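PDB 5C3U: L-serine ammonia-lyase from Rhizomucor miehei CAU432, which is a pyridoxal-5'-phosphate-dependent enzyme whose fold pairs a small four-stranded parallel-sheet domain with a larger mixed-sheet domain. Local coordinates for residues Ala58-Ala63 with Leu83-Cys88. Numbering follows the deposited sequence.
Sequences AFCYQA and LAVSYC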
loop_
_atom_site.group_PDB
_atom_site.type_symbol
_atom_site.label_atom_id
_atom_site.label_comp_id
_atom_site.label_asym_id
_atom_site.label_seq_id
_atom_site.Cartn_x
_atom_site.Cartn_y
_atom_site.Cartn_z
ATOM N N ALA A 58 3.359 -7.585 11.154
ATOM C CA ALA A 58 4.538 -7.489 11.999
ATOM C C ALA A 58 4.257 -6.720 13.286
ATOM O O ALA A 58 4.731 -7.111 14.364
ATOM C CB ALA A 58 5.666 -6.812 11.237
ATOM N N PHE A 59 3.536 -5.595 13.158
ATOM C CA PHE A 59 3.169 -4.769 14.302
ATOM C C PHE A 59 2.301 -5.578 15.274
ATOM O O PHE A 59 2.584 -5.618 16.493
ATOM C CB PHE A 59 2.430 -3.519 13.824
ATOM C CG PHE A 59 2.004 -2.594 14.934
ATOM C CD1 PHE A 59 2.781 -1.489 15.276
ATOM C CD2 PHE A 59 0.819 -2.809 15.611
ATOM C CE1 PHE A 59 2.362 -0.623 16.296
ATOM C CE2 PHE A 59 0.402 -1.963 16.639
ATOM C CZ PHE A 59 1.186 -0.865 16.971
ATOM N N CYS A 60 1.263 -6.215 14.737
ATOM C CA CYS A 60 0.321 -6.961 15.583
ATOM C C CYS A 60 0.959 -8.151 16.297
ATOM O O CYS A 60 0.718 -8.372 17.506
ATOM C CB CYS A 60 -0.890 -7.398 14.788
ATOM S SG CYS A 60 -1.949 -6.014 14.332
ATOM N N TYR A 61 1.785 -8.896 15.553
ATOM C CA TYR A 61 2.521 -10.048 16.087
ATOM C C TYR A 61 3.408 -9.636 17.257
ATOM O O TYR A 61 3.355 -10.242 18.327
ATOM C CB TYR A 61 3.341 -10.734 14.979
ATOM C CG TYR A 61 3.899 -12.083 15.398
ATOM C CD1 TYR A 61 5.164 -12.191 15.982
ATOM C CD2 TYR A 61 3.125 -13.231 15.281
ATOM C CE1 TYR A 61 5.649 -13.421 16.407
ATOM C CE2 TYR A 61 3.602 -14.467 15.686
ATOM C CZ TYR A 61 4.860 -14.560 16.243
ATOM O OH TYR A 61 5.317 -15.806 16.626
ATOM N N GLN A 62 4.201 -8.578 17.062
ATOM C CA GLN A 62 5.067 -8.058 18.091
ATOM C C GLN A 62 4.297 -7.512 19.293
ATOM O O GLN A 62 4.726 -7.701 20.450
ATOM C CB GLN A 62 6.034 -7.004 17.518
ATOM C CG GLN A 62 7.147 -6.594 18.486
ATOM C CD GLN A 62 7.894 -7.786 19.079
ATOM O OE1 GLN A 62 8.432 -8.618 18.358
ATOM N NE2 GLN A 62 7.937 -7.861 20.398
ATOM N N ALA A 63 3.169 -6.841 19.043
ATOM C CA ALA A 63 2.357 -6.340 20.143
ATOM C C ALA A 63 1.929 -7.478 21.062
ATOM O O ALA A 63 1.979 -7.333 22.291
ATOM C CB ALA A 63 1.133 -5.585 19.637
ATOM N N LEU A 83 -8.767 -4.106 7.759
ATOM C CA LEU A 83 -8.943 -5.527 7.379
ATOM C C LEU A 83 -7.785 -6.405 7.895
ATOM O O LEU A 83 -8.000 -7.551 8.328
ATOM C CB LEU A 83 -9.114 -5.663 5.863
ATOM C CG LEU A 83 -10.476 -5.157 5.382
ATOM C CD1 LEU A 83 -10.439 -4.908 3.874
ATOM C CD2 LEU A 83 -11.535 -6.206 5.714
ATOM N N ALA A 84 -6.558 -5.879 7.818
ATOM C CA ALA A 84 -5.371 -6.585 8.266
ATOM C C ALA A 84 -5.418 -6.750 9.778
ATOM O O ALA A 84 -5.129 -7.836 10.289
ATOM C CB ALA A 84 -4.095 -5.841 7.856
ATOM N N VAL A 85 -5.811 -5.695 10.482
ATOM C CA VAL A 85 -5.909 -5.755 11.953
ATOM C C VAL A 85 -6.965 -6.811 12.343
ATOM O O VAL A 85 -6.725 -7.642 13.234
ATOM C CB VAL A 85 -6.235 -4.384 12.550
ATOM C CG1 VAL A 85 -6.559 -4.483 14.046
ATOM C CG2 VAL A 85 -5.036 -3.453 12.348
ATOM N N SER A 86 -8.121 -6.765 11.679
ATOM C CA SER A 86 -9.216 -7.737 11.962
ATOM C C SER A 86 -8.737 -9.179 11.782
ATOM O O SER A 86 -8.930 -10.047 12.669
ATOM C CB SER A 86 -10.448 -7.408 11.100
ATOM O OG SER A 86 -11.565 -8.213 11.437
ATOM N N TYR A 87 -8.076 -9.433 10.658
ATOM C CA TYR A 87 -7.497 -10.742 10.383
ATOM C C TYR A 87 -6.471 -11.164 11.431
ATOM O O TYR A 87 -6.531 -12.278 11.941
ATOM C CB TYR A 87 -6.893 -10.784 8.986
ATOM C CG TYR A 87 -6.194 -12.076 8.701
ATOM C CD1 TYR A 87 -4.840 -12.224 8.966
ATOM C CD2 TYR A 87 -6.903 -13.182 8.227
ATOM C CE1 TYR A 87 -4.186 -13.415 8.714
ATOM C CE2 TYR A 87 -6.254 -14.392 7.990
ATOM C CZ TYR A 87 -4.905 -14.500 8.230
ATOM O OH TYR A 87 -4.238 -15.684 8.002
ATOM N N CYS A 88 -5.522 -10.283 11.751
ATOM C CA CYS A 88 -4.470 -10.613 12.739
ATOM C C CYS A 88 -5.055 -10.871 14.132
ATOM O O CYS A 88 -4.593 -11.748 14.852
ATOM C CB CYS A 88 -3.419 -9.478 12.821
ATOM S SG CYS A 88 -2.436 -9.330 11.304
#
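The carbonyl oxygen of Ala84 accepts the amide of Cys88, N to O 2.9 Å, an ordinary turn of helix 79-92, on which Cys88 points toward Cys60. The SG of Cys88 lies 3.2 Å from that same Ala84 O, folded back along its own helix, because chi1 of -68° places the sulfur beside the backbone N and anti to the carbonyl carbon. What Cys88 offers across the gap is therefore its methylene: Cys60 CB meets Cys88 CB at 3.8 Å, and Cys60 SG passes the same carbon at 4.1 Å. Cys60 has nearly the same rotamer, but its sulfur carries on over the interface, reaching a looser approach of 4.5 Å from SG to CG2 of Val85. Cys60, Val85 and Cys88 form part of the packing between helices 52-67 and 79-92 in the small domain, where strand 72-75 joins one helix to the next. Phe73 of that strand touches both Cys60 and Val85, on both sides of the contact, while Ile56 and Met53 extend it one or two turns earlier in helix 52-67. The two sulfurs are 4.5 Å apart, SG of Cys60 to SG of Cys88, far beyond the length of a disulfide. With just 111 Å² buried, the two segments meet through a small patch of apolar dispersion contacts, and the cysteines serve here as compact apolar side chains rather than as a covalent link.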